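Long-range contacts in variant surface glycoprotein MITat 1.13 (Trypanosoma brucei, PDB 6Z8H), which probably forms, with many other copies of itself, the surface coat that lets the parasite evade the immune response of its host: residues R40-L45 against K115-A120; G121-L126 against A189-H194; K128-L133 against T159-D164. All blocks are in the same frame, centred on the assembly; numbering follows the deposited sequence.

Contact 1: R40-L45 against K115-A120; sequences RLLKRL and KIEEAA. With NAG (2-acetamido-2-deoxy-beta-D-glucopyranose), chain E.
Ile116 packs between Leu41 and Leu45 of the antiparallel helix. The segments run 165° apart in direction, with their axes 10.1 Å from each other, and belong to the long helical hairpin of the A-type VSG N-terminal domain. Apolar contacts carry the packing. CD1 of Ile116 lies against CB of Leu45 at 3.5 Å, and these two side chains run alongside one another, pointing opposite ways. CG1 of Ile116 lies against Leu41. CG2, pointing away from the backbone N, is shared between Leu45 CD2 at 3.8 Å and Leu41 CG at 3.9 Å. Leu41, with CG anti to the backbone N (chi1 -167°), sends CD2 further along to CB of Ala119 at 4.1 Å. On the flank, Leu42 CD2 touches Ile116 CG2 at 4.0 Å. Ala264 and Leu268 of helix 260-273 also pack on Ile116.

Glu117 is the charged side chain that meets the other helix. Its chain bends at chi2 and lays the carboxylate across the end of Leu42, OE2 at 3.8 Å from CD2, without a hydrogen bond. Other charges turn to other partners: Arg40 is salt-bridged to Glu172 and Glu185, Arg44 to Glu182. Glu118 OE2 accepts a hydrogen bond from N2 of the glycan's NAG (3.1 Å) and another from Asn124 ND2 of the second subunit.

No hydrogen bond joins the two segments, so the helices are held here by burial and close fit of aliphatic branches, while polar ends serve the glycan, the loops and the dimer.

Contact 2: G121-L126 against A189-H194; sequences GVYNTL and AKLITH. With NAG (2-acetamido-2-deoxy-beta-D-glucopyranose), chain I.
Tyr123 OH donates a 2.6 Å hydrogen bond to Ala189 O, the only hydrogen bond between the two segments; it links helix 78-129 to the loop that leads into strand 194-202. The loop turns sharply here: Leu191 has a positive phi, and Ile192 N bonds back to Lys190 O at 2.8 Å, a classic gamma turn. Ala189 O lies in the plane of the Tyr123 ring, at its edge. Seen from the acceptor, the hydroxyl sits 30° out of the carbonyl plane, with a C=O...O angle of 141°.

The same ring edge takes a methyl group: Leu191 CD1 approaches Tyr123 CE1 to 3.8 Å, its side chain at about a right angle to the tyrosine. Pro188 and Leu257 touch the ring, and Cys37 of helix 34-75 touches both Tyr123 and Leu191.

One helical turn along, Leu126 lays its two methyls on different parts of the loop. CG lies anti to the carbonyl carbon (chi1 -69°), and from there CD1 reaches Lys190 O at 3.6 Å and CD2 meets Ile192 CD1 at 3.7 Å. Lys190 itself turns away from the helix and is salt-bridged to Asp255.

On another side of the helix, Asn124 OD1 bonds Lys38 and Asn124 ND2 bonds Glu118 of the second subunit; the NAG of chain I packs by Asn124, its C1 3.7 Å from ND2. Where the loop enters the sheet, Thr193 and His194 both face Ser229 in a classic beta bulge, and Thr193 OG1 shares a 2.8 Å hydrogen bond with His194 ND1.

Contact 3: K128-L133 against T159-D164; sequences KLERGL and TIHTAD. With NAG (2-acetamido-2-deoxy-beta-D-glucopyranose), chain F; BMA (beta-D-mannopyranose), chain C.
His161, Lys128 and Ile160 bury the most surface here, tying helix 78-129 to the loop after strand 152-155. Lys128 lies on the helix, and Leu129 to Gly132 form a type I turn. The backbone tie is His161 N to Lys128 O, 2.8 Å and nearly straight at 171°, on a lone pair of the carbonyl. The imidazole of His161 is sandwiched: Arg131 CG makes a CH-pi contact over one face, 4.1 Å from the ring centroid, and Ala163 N lies over the other. His161 CE1 in turn sits over the centre of the Arg131 guanidinium, 3.6 Å from CZ, but with the planes 41° apart the two are tilted, not stacked. Glu130 OE2 comes close obliquely without a hydrogen bond.

Lys128, bent at chi2, runs its CD to 3.7 Å from Ile160 CD1. On its other branch Ile160 CG2 meets Leu133 CD2 at 3.7 Å. Lys128 and Ile160 also pack on Asp255 of the second subunit. Asp164 OD2 accepts a 2.8 Å hydrogen bond from O2 of the glycan mannose.

One hydrogen bond thus joins the segments, backed by packing, while the Lys128 CD methylene lies 3.3 Å from His161 O, a buried oxygen lacking any partner in the model.

In the fold
From the N terminus, helix 34-75 runs out and helix 78-129 returns; contact 1 closes this almost wholly helical hairpin. Helix 78-129 then continues directly into contacts 2 and 3, so one helix supplies a segment to all three. Contact 3 closes the shorter excursion through strands 135-139 and 152-155. The chain comes back to the helix once more in contact 2, whose larger loop encloses contact 3, before strand 194-202 begins. Contacts 2 and 3 touch, Ile192 CD1 packing on Leu129 CB at 4.1 Å. Together they tie the helical hairpin to the five-stranded sheet, and each of the three contacts also reaches the second subunit.

Contact 1: R40-L45 against K115-A120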
loop_
_atom_site.group_PDB
_atom_site.type_symbol
_atom_site.label_atom_id
_atom_site.label_comp_id
_atom_site.label_asym_id
_atom_site.label_seq_id
_atom_site.Cartn_x
_atom_site.Cartn_y
_atom_site.Cartn_z
ATOM N N ARG A 40 0.662 1.586 17.850
ATOM C CA ARG A 40 2.054 1.162 17.814
ATOM C C ARG A 40 2.344 0.425 16.518
ATOM O O ARG A 40 3.400 0.622 15.903
ATOM C CB ARG A 40 2.396 0.285 19.024
ATOM C CG ARG A 40 3.901 0.053 19.116
ATOM C CD ARG A 40 4.307 -1.019 20.130
ATOM N NE ARG A 40 3.823 -0.758 21.481
ATOM C CZ ARG A 40 4.242 -1.401 22.564
ATOM N NH1 ARG A 40 5.141 -2.363 22.473
ATOM N NH2 ARG A 40 3.710 -1.109 23.738
ATOM N N LEU A 41 1.422 -0.419 16.074
ATOM C CA LEU A 41 1.653 -1.200 14.863
ATOM C C LEU A 41 1.722 -0.303 13.627
ATOM O O LEU A 41 2.567 -0.511 12.728
ATOM C CB LEU A 41 0.553 -2.245 14.708
ATOM C CG LEU A 41 0.783 -3.356 13.678
ATOM C CD1 LEU A 41 2.127 -4.058 13.933
ATOM C CD2 LEU A 41 -0.375 -4.355 13.636
ATOM N N LEU A 42 0.877 0.731 13.576
ATOM C CA LEU A 42 0.935 1.681 12.474
ATOM C C LEU A 42 2.182 2.553 12.564
ATOM O O LEU A 42 2.747 2.929 11.532
ATOM C CB LEU A 42 -0.311 2.556 12.470
ATOM C CG LEU A 42 -1.598 1.876 12.057
ATOM C CD1 LEU A 42 -2.788 2.808 12.282
ATOM C CD2 LEU A 42 -1.567 1.471 10.594
ATOM N N LYS A 43 2.653 2.864 13.776
ATOM C CA LYS A 43 3.916 3.589 13.917
ATOM C C LYS A 43 5.098 2.745 13.460
ATOM O O LYS A 43 6.038 3.263 12.844
ATOM C CB LYS A 43 4.106 4.019 15.376
ATOM C CG LYS A 43 3.467 5.363 15.703
ATOM C CD LYS A 43 3.637 5.759 17.166
ATOM C CE LYS A 43 2.506 6.689 17.579
ATOM N NZ LYS A 43 2.836 7.567 18.749
ATOM N N ARG A 44 5.084 1.447 13.757
ATOM C CA ARG A 44 6.128 0.561 13.264
ATOM C C ARG A 44 6.073 0.437 11.745
ATOM O O ARG A 44 7.116 0.445 11.066
ATOM C CB ARG A 44 5.995 -0.804 13.909
ATOM C CG ARG A 44 6.254 -0.819 15.408
ATOM C CD ARG A 44 6.058 -2.214 15.932
ATOM N NE ARG A 44 7.041 -3.144 15.382
ATOM C CZ ARG A 44 6.846 -4.457 15.278
ATOM N NH1 ARG A 44 5.695 -5.002 15.675
ATOM N NH2 ARG A 44 7.788 -5.244 14.795
ATOM N N LEU A 45 4.876 0.332 11.183
ATOM C CA LEU A 45 4.752 0.314 9.732
ATOM C C LEU A 45 5.350 1.574 9.122
ATOM O O LEU A 45 6.042 1.517 8.088
ATOM C CB LEU A 45 3.286 0.229 9.342
ATOM C CG LEU A 45 3.009 0.225 7.830
ATOM C CD1 LEU A 45 3.711 -0.956 7.162
ATOM C CD2 LEU A 45 1.539 0.195 7.548
ATOM N N LYS A 115 -1.036 -6.509 5.501
ATOM C CA LYS A 115 -1.225 -7.325 6.698
ATOM C C LYS A 115 -1.397 -6.468 7.948
ATOM O O LYS A 115 -2.246 -6.768 8.796
ATOM C CB LYS A 115 -0.062 -8.311 6.791
ATOM C CG LYS A 115 -0.178 -9.443 5.784
ATOM C CD LYS A 115 1.099 -10.238 5.651
ATOM C CE LYS A 115 0.922 -11.451 4.751
ATOM N NZ LYS A 115 2.000 -12.445 4.988
ATOM N N ILE A 116 -0.668 -5.364 8.058
ATOM C CA ILE A 116 -0.820 -4.468 9.201
ATOM C C ILE A 116 -2.166 -3.763 9.165
ATOM O O ILE A 116 -2.808 -3.611 10.208
ATOM C CB ILE A 116 0.350 -3.468 9.272
ATOM C CG1 ILE A 116 1.597 -4.117 9.871
ATOM C CG2 ILE A 116 -0.072 -2.220 10.034
ATOM C CD1 ILE A 116 2.805 -3.247 9.867
ATOM N N GLU A 117 -2.609 -3.298 7.996
ATOM C CA GLU A 117 -3.889 -2.600 7.914
ATOM C C GLU A 117 -5.064 -3.543 8.195
ATOM O O GLU A 117 -6.031 -3.141 8.851
ATOM C CB GLU A 117 -4.036 -1.900 6.555
ATOM C CG GLU A 117 -3.083 -0.712 6.382
ATOM C CD GLU A 117 -3.450 0.510 7.242
ATOM O OE1 GLU A 117 -4.342 0.410 8.115
ATOM O OE2 GLU A 117 -2.814 1.568 7.014
ATOM N N GLU A 118 -4.977 -4.819 7.777
ATOM C CA GLU A 118 -6.007 -5.786 8.146
ATOM C C GLU A 118 -6.056 -5.972 9.657
ATOM O O GLU A 118 -7.141 -5.997 10.248
ATOM C CB GLU A 118 -5.775 -7.126 7.436
ATOM C CG GLU A 118 -6.881 -8.135 7.728
ATOM C CD GLU A 118 -6.787 -9.412 6.936
ATOM O OE1 GLU A 118 -6.025 -9.452 5.958
ATOM O OE2 GLU A 118 -7.478 -10.394 7.244
ATOM N N ALA A 119 -4.897 -6.109 10.308
ATOM C CA ALA A 119 -4.886 -6.253 11.761
ATOM C C ALA A 119 -5.417 -5.008 12.448
ATOM O O ALA A 119 -6.121 -5.114 13.458
ATOM C CB ALA A 119 -3.471 -6.576 12.230
ATOM N N ALA A 120 -5.158 -3.832 11.877
ATOM C CA ALA A 120 -5.644 -2.572 12.427
ATOM C C ALA A 120 -7.158 -2.518 12.387
ATOM O O ALA A 120 -7.791 -2.037 13.336
ATOM C CB ALA A 120 -5.047 -1.407 11.627
HETATM C C1 NAG E . -6.774 -12.826 9.467
HETATM C C2 NAG E . -6.112 -13.484 8.168
HETATM C C3 NAG E . -7.119 -14.021 7.228
HETATM C C4 NAG E . -8.104 -14.887 7.977
HETATM C C5 NAG E . -8.603 -14.092 9.157
HETATM C C6 NAG E . -9.624 -14.864 9.958
HETATM C C7 NAG E . -3.924 -12.828 7.257
HETATM C C8 NAG E . -3.180 -11.712 6.642
HETATM N N2 NAG E . -5.186 -12.512 7.567
HETATM O O3 NAG E . -6.480 -14.803 6.249
HETATM O O4 NAG E . -9.074 -14.986 7.021
HETATM O O5 NAG E . -7.560 -13.817 10.013
HETATM O O6 NAG E . -10.326 -13.967 10.768
HETATM O O7 NAG E . -3.426 -13.880 7.383
#

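Contact 2: G121-L126 against A189-H194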
loop_
_atom_site.group_PDB
_atom_site.type_symbol
_atom_site.label_atom_id
_atom_site.label_comp_id
_atom_site.label_asym_id
_atom_site.label_seq_id
_atom_site.Cartn_x
_atom_site.Cartn_y
_atom_site.Cartn_z
ATOM N N GLY A 121 -7.759 -3.064 11.336
ATOM C CA GLY A 121 -9.210 -3.147 11.293
ATOM C C GLY A 121 -9.760 -4.024 12.409
ATOM O O GLY A 121 -10.769 -3.692 13.058
ATOM N N VAL A 122 -9.118 -5.169 12.647
ATOM C CA VAL A 122 -9.531 -5.977 13.789
ATOM C C VAL A 122 -9.398 -5.180 15.082
ATOM O O VAL A 122 -10.299 -5.225 15.938
ATOM C CB VAL A 122 -8.799 -7.331 13.834
ATOM C CG1 VAL A 122 -9.314 -8.174 15.003
ATOM C CG2 VAL A 122 -9.004 -8.081 12.551
ATOM N N TYR A 123 -8.292 -4.431 15.265
ATOM C CA TYR A 123 -8.168 -3.635 16.492
ATOM C C TYR A 123 -9.298 -2.614 16.627
ATOM O O TYR A 123 -9.695 -2.284 17.749
ATOM C CB TYR A 123 -6.788 -2.972 16.600
ATOM C CG TYR A 123 -5.700 -3.932 16.999
ATOM C CD1 TYR A 123 -5.715 -4.546 18.245
ATOM C CD2 TYR A 123 -4.599 -4.177 16.169
ATOM C CE1 TYR A 123 -4.721 -5.436 18.636
ATOM C CE2 TYR A 123 -3.607 -5.064 16.550
ATOM C CZ TYR A 123 -3.639 -5.651 17.799
ATOM O OH TYR A 123 -2.640 -6.526 18.150
ATOM N N ASN A 124 -9.840 -2.114 15.519
ATOM C CA ASN A 124 -10.974 -1.210 15.627
ATOM C C ASN A 124 -12.097 -1.897 16.371
ATOM O O ASN A 124 -12.712 -1.327 17.289
ATOM C CB ASN A 124 -11.508 -0.839 14.251
ATOM C CG ASN A 124 -10.604 0.085 13.503
ATOM O OD1 ASN A 124 -9.695 0.682 14.047
ATOM N ND2 ASN A 124 -10.896 0.241 12.226
ATOM N N THR A 125 -12.361 -3.153 16.009
ATOM C CA THR A 125 -13.447 -3.868 16.663
ATOM C C THR A 125 -13.091 -4.198 18.109
ATOM O O THR A 125 -13.966 -4.194 18.985
ATOM C CB THR A 125 -13.860 -5.120 15.882
ATOM O OG1 THR A 125 -12.865 -6.136 15.913
ATOM C CG2 THR A 125 -14.266 -4.809 14.503
ATOM N N LEU A 126 -11.831 -4.551 18.381
ATOM C CA LEU A 126 -11.428 -4.798 19.767
ATOM C C LEU A 126 -11.645 -3.574 20.647
ATOM O O LEU A 126 -12.024 -3.717 21.814
ATOM C CB LEU A 126 -9.966 -5.248 19.801
ATOM C CG LEU A 126 -9.760 -6.644 19.198
ATOM C CD1 LEU A 126 -8.252 -7.004 19.171
ATOM C CD2 LEU A 126 -10.567 -7.718 19.884
ATOM N N ALA A 189 -0.304 -7.492 20.825
ATOM C CA ALA A 189 -1.105 -8.285 21.750
ATOM C C ALA A 189 -2.448 -8.657 21.135
ATOM O O ALA A 189 -3.037 -7.896 20.367
ATOM C CB ALA A 189 -1.326 -7.530 23.067
ATOM N N LYS A 190 -2.959 -9.825 21.531
ATOM C CA LYS A 190 -4.240 -10.296 21.024
ATOM C C LYS A 190 -5.405 -9.656 21.769
ATOM O O LYS A 190 -6.470 -9.454 21.183
ATOM C CB LYS A 190 -4.310 -11.815 21.170
ATOM C CG LYS A 190 -4.072 -12.607 19.898
ATOM C CD LYS A 190 -4.182 -14.100 20.190
ATOM C CE LYS A 190 -4.647 -14.868 18.974
ATOM N NZ LYS A 190 -4.322 -16.324 19.058
ATOM N N LEU A 191 -5.181 -9.290 23.026
ATOM C CA LEU A 191 -6.149 -8.599 23.883
ATOM C C LEU A 191 -7.381 -9.401 24.333
ATOM O O LEU A 191 -7.632 -9.516 25.534
ATOM C CB LEU A 191 -6.607 -7.267 23.277
ATOM C CG LEU A 191 -5.452 -6.347 22.840
ATOM C CD1 LEU A 191 -6.042 -5.145 22.139
ATOM C CD2 LEU A 191 -4.605 -5.902 24.017
ATOM N N ILE A 192 -8.177 -9.926 23.410
ATOM C CA ILE A 192 -9.399 -10.662 23.739
ATOM C C ILE A 192 -9.257 -12.076 23.196
ATOM O O ILE A 192 -9.026 -12.266 21.985
ATOM C CB ILE A 192 -10.656 -9.966 23.184
ATOM C CG1 ILE A 192 -10.838 -8.593 23.840
ATOM C CG2 ILE A 192 -11.861 -10.860 23.370
ATOM C CD1 ILE A 192 -11.997 -7.772 23.267
ATOM N N THR A 193 -9.324 -13.057 24.098
ATOM C CA THR A 193 -9.410 -14.464 23.745
ATOM C C THR A 193 -10.670 -15.167 24.254
ATOM O O THR A 193 -10.968 -16.274 23.789
ATOM C CB THR A 193 -8.191 -15.218 24.294
ATOM O OG1 THR A 193 -8.052 -14.968 25.699
ATOM C CG2 THR A 193 -6.950 -14.745 23.636
ATOM N N HIS A 194 -11.413 -14.574 25.191
ATOM C CA HIS A 194 -12.547 -15.232 25.820
ATOM C C HIS A 194 -13.664 -14.227 26.020
ATOM O O HIS A 194 -13.422 -13.051 26.319
ATOM C CB HIS A 194 -12.164 -15.842 27.174
ATOM C CG HIS A 194 -11.200 -16.977 27.057
ATOM N ND1 HIS A 194 -9.842 -16.784 26.967
ATOM C CD2 HIS A 194 -11.398 -18.314 26.986
ATOM C CE1 HIS A 194 -9.239 -17.954 26.859
ATOM N NE2 HIS A 194 -10.160 -18.900 26.877
HETATM C C1 NAG I . -12.305 3.329 10.764
HETATM C C2 NAG I . -11.502 4.647 10.448
HETATM C C3 NAG I . -10.703 5.064 11.625
HETATM C C4 NAG I . -11.623 5.081 12.847
HETATM C C5 NAG I . -12.348 3.745 12.962
HETATM C C6 NAG I . -13.263 3.640 14.217
HETATM C C7 NAG I . -10.719 5.255 8.238
HETATM C C8 NAG I . -9.676 4.877 7.202
HETATM N N2 NAG I . -10.676 4.435 9.254
HETATM O O3 NAG I . -10.274 6.359 11.313
HETATM O O4 NAG I . -10.652 5.157 13.859
HETATM O O5 NAG I . -13.162 3.595 11.836
HETATM O O6 NAG I . -13.521 2.296 14.545
HETATM O O7 NAG I . -11.390 6.184 8.137
#

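Contact 3: K128-L133 against T159-D164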
loop_
_atom_site.group_PDB
_atom_site.type_symbol
_atom_site.label_atom_id
_atom_site.label_comp_id
_atom_site.label_asym_id
_atom_site.label_seq_id
_atom_site.Cartn_x
_atom_site.Cartn_y
_atom_site.Cartn_z
ATOM N N LYS A 128 -14.103 -1.411 20.075
ATOM C CA LYS A 128 -15.573 -1.344 20.212
ATOM C C LYS A 128 -15.991 -2.272 21.371
ATOM O O LYS A 128 -16.997 -2.048 21.959
ATOM C CB LYS A 128 -16.200 -1.840 18.906
ATOM C CG LYS A 128 -16.020 -0.986 17.654
ATOM C CD LYS A 128 -16.494 0.374 17.733
ATOM C CE LYS A 128 -16.586 1.011 16.367
ATOM N NZ LYS A 128 -17.028 2.401 16.495
ATOM N N LEU A 129 -15.253 -3.322 21.624
ATOM C CA LEU A 129 -15.630 -4.339 22.594
ATOM C C LEU A 129 -14.916 -4.211 23.935
ATOM O O LEU A 129 -15.223 -4.980 24.849
ATOM C CB LEU A 129 -15.345 -5.721 22.005
ATOM C CG LEU A 129 -16.110 -6.082 20.733
ATOM C CD1 LEU A 129 -15.680 -7.421 20.232
ATOM C CD2 LEU A 129 -17.608 -6.084 21.006
ATOM N N GLU A 130 -14.022 -3.229 24.088
ATOM C CA GLU A 130 -13.143 -3.159 25.251
ATOM C C GLU A 130 -13.915 -3.057 26.556
ATOM O O GLU A 130 -13.455 -3.570 27.583
ATOM C CB GLU A 130 -12.182 -1.958 25.096
ATOM C CG GLU A 130 -12.958 -0.631 24.960
ATOM C CD GLU A 130 -12.115 0.627 24.818
ATOM O OE1 GLU A 130 -11.000 0.569 24.245
ATOM O OE2 GLU A 130 -12.590 1.694 25.272
ATOM N N ARG A 131 -15.095 -2.432 26.556
ATOM C CA ARG A 131 -15.903 -2.163 27.770
ATOM C C ARG A 131 -16.994 -3.216 27.859
ATOM O O ARG A 131 -17.855 -3.010 28.653
ATOM C CB ARG A 131 -16.668 -0.840 27.745
ATOM C CG ARG A 131 -15.906 0.459 27.548
ATOM C CD ARG A 131 -14.876 0.811 28.582
ATOM N NE ARG A 131 -14.492 2.215 28.585
ATOM C CZ ARG A 131 -15.317 3.245 28.716
ATOM N NH1 ARG A 131 -16.611 3.049 28.873
ATOM N NH2 ARG A 131 -14.861 4.472 28.701
ATOM N N GLY A 132 -16.958 -4.267 27.061
ATOM C CA GLY A 132 -17.975 -5.285 27.076
ATOM C C GLY A 132 -19.150 -4.955 26.185
ATOM O O GLY A 132 -19.164 -3.991 25.411
ATOM N N LEU A 133 -20.182 -5.786 26.317
ATOM C CA LEU A 133 -21.358 -5.710 25.457
ATOM C C LEU A 133 -22.638 -5.583 26.293
ATOM O O LEU A 133 -23.715 -6.018 25.870
ATOM C CB LEU A 133 -21.432 -6.902 24.508
ATOM C CG LEU A 133 -20.585 -6.752 23.227
ATOM C CD1 LEU A 133 -20.659 -7.947 22.417
ATOM C CD2 LEU A 133 -21.076 -5.523 22.510
ATOM N N THR A 159 -24.748 -3.203 23.154
ATOM C CA THR A 159 -24.183 -1.880 22.924
ATOM C C THR A 159 -22.664 -1.970 22.862
ATOM O O THR A 159 -22.029 -2.503 23.779
ATOM C CB THR A 159 -24.552 -0.939 24.066
ATOM O OG1 THR A 159 -25.963 -0.990 24.307
ATOM C CG2 THR A 159 -24.169 0.473 23.727
ATOM N N ILE A 160 -22.081 -1.461 21.777
ATOM C CA ILE A 160 -20.636 -1.396 21.644
ATOM C C ILE A 160 -20.139 -0.037 22.116
ATOM O O ILE A 160 -20.890 0.930 22.189
ATOM C CB ILE A 160 -20.160 -1.733 20.202
ATOM C CG1 ILE A 160 -20.524 -0.628 19.207
ATOM C CG2 ILE A 160 -20.723 -3.067 19.788
ATOM C CD1 ILE A 160 -19.967 -0.785 17.802
ATOM N N HIS A 161 -18.820 0.069 22.310
ATOM C CA HIS A 161 -18.193 1.300 22.773
ATOM C C HIS A 161 -17.961 2.202 21.574
ATOM O O HIS A 161 -17.403 1.763 20.565
ATOM C CB HIS A 161 -16.853 0.963 23.432
ATOM C CG HIS A 161 -16.101 2.150 23.955
ATOM N ND1 HIS A 161 -16.593 2.969 24.950
ATOM C CD2 HIS A 161 -14.872 2.631 23.644
ATOM C CE1 HIS A 161 -15.706 3.911 25.217
ATOM N NE2 HIS A 161 -14.654 3.728 24.441
ATOM N N THR A 162 -18.385 3.461 21.683
ATOM C CA THR A 162 -18.358 4.391 20.563
ATOM C C THR A 162 -17.342 5.525 20.681
ATOM O O THR A 162 -17.116 6.234 19.696
ATOM C CB THR A 162 -19.751 5.000 20.361
ATOM O OG1 THR A 162 -20.082 5.826 21.479
ATOM C CG2 THR A 162 -20.796 3.896 20.234
ATOM N N ALA A 163 -16.732 5.732 21.835
ATOM C CA ALA A 163 -15.843 6.875 21.984
ATOM C C ALA A 163 -14.572 6.700 21.163
ATOM O O ALA A 163 -14.094 5.584 20.930
ATOM C CB ALA A 163 -15.469 7.065 23.450
ATOM N N ASP A 164 -14.014 7.828 20.734
ATOM C CA ASP A 164 -12.694 7.799 20.136
ATOM C C ASP A 164 -11.676 7.315 21.163
ATOM O O ASP A 164 -11.935 7.267 22.367
ATOM C CB ASP A 164 -12.267 9.192 19.684
ATOM C CG ASP A 164 -13.141 9.744 18.591
ATOM O OD1 ASP A 164 -13.792 8.944 17.885
ATOM O OD2 ASP A 164 -13.151 10.989 18.430
HETATM C C1 NAG F . -10.987 6.431 14.739
HETATM C C2 NAG F . -10.117 6.319 15.995
HETATM C C3 NAG F . -10.402 7.509 16.874
HETATM C C4 NAG F . -10.141 8.761 16.075
HETATM C C5 NAG F . -10.992 8.724 14.793
HETATM C C6 NAG F . -10.861 9.914 13.887
HETATM C C7 NAG F . -9.496 4.047 16.598
HETATM C C8 NAG F . -9.891 2.794 17.281
HETATM N N2 NAG F . -10.276 5.054 16.660
HETATM O O3 NAG F . -9.554 7.383 18.005
HETATM O O4 NAG F . -10.532 9.975 16.691
HETATM O O5 NAG F . -10.699 7.611 14.086
HETATM O O6 NAG F . -9.505 10.109 13.528
HETATM O O7 NAG F . -8.514 4.092 15.974
HETATM C C1 BMA C . -9.230 10.757 17.267
HETATM C C2 BMA C . -9.712 12.077 17.739
HETATM C C3 BMA C . -8.463 12.837 18.125
HETATM C C4 BMA C . -7.682 12.018 19.090
HETATM C C5 BMA C . -7.359 10.688 18.509
HETATM C C6 BMA C . -6.634 9.850 19.470
HETATM O O2 BMA C . -10.577 11.985 18.848
HETATM O O3 BMA C . -8.832 14.052 18.681
HETATM O O4 BMA C . -6.465 12.681 19.337
HETATM O O5 BMA C . -8.555 10.021 18.163
HETATM O O6 BMA C . -6.463 8.624 18.933
#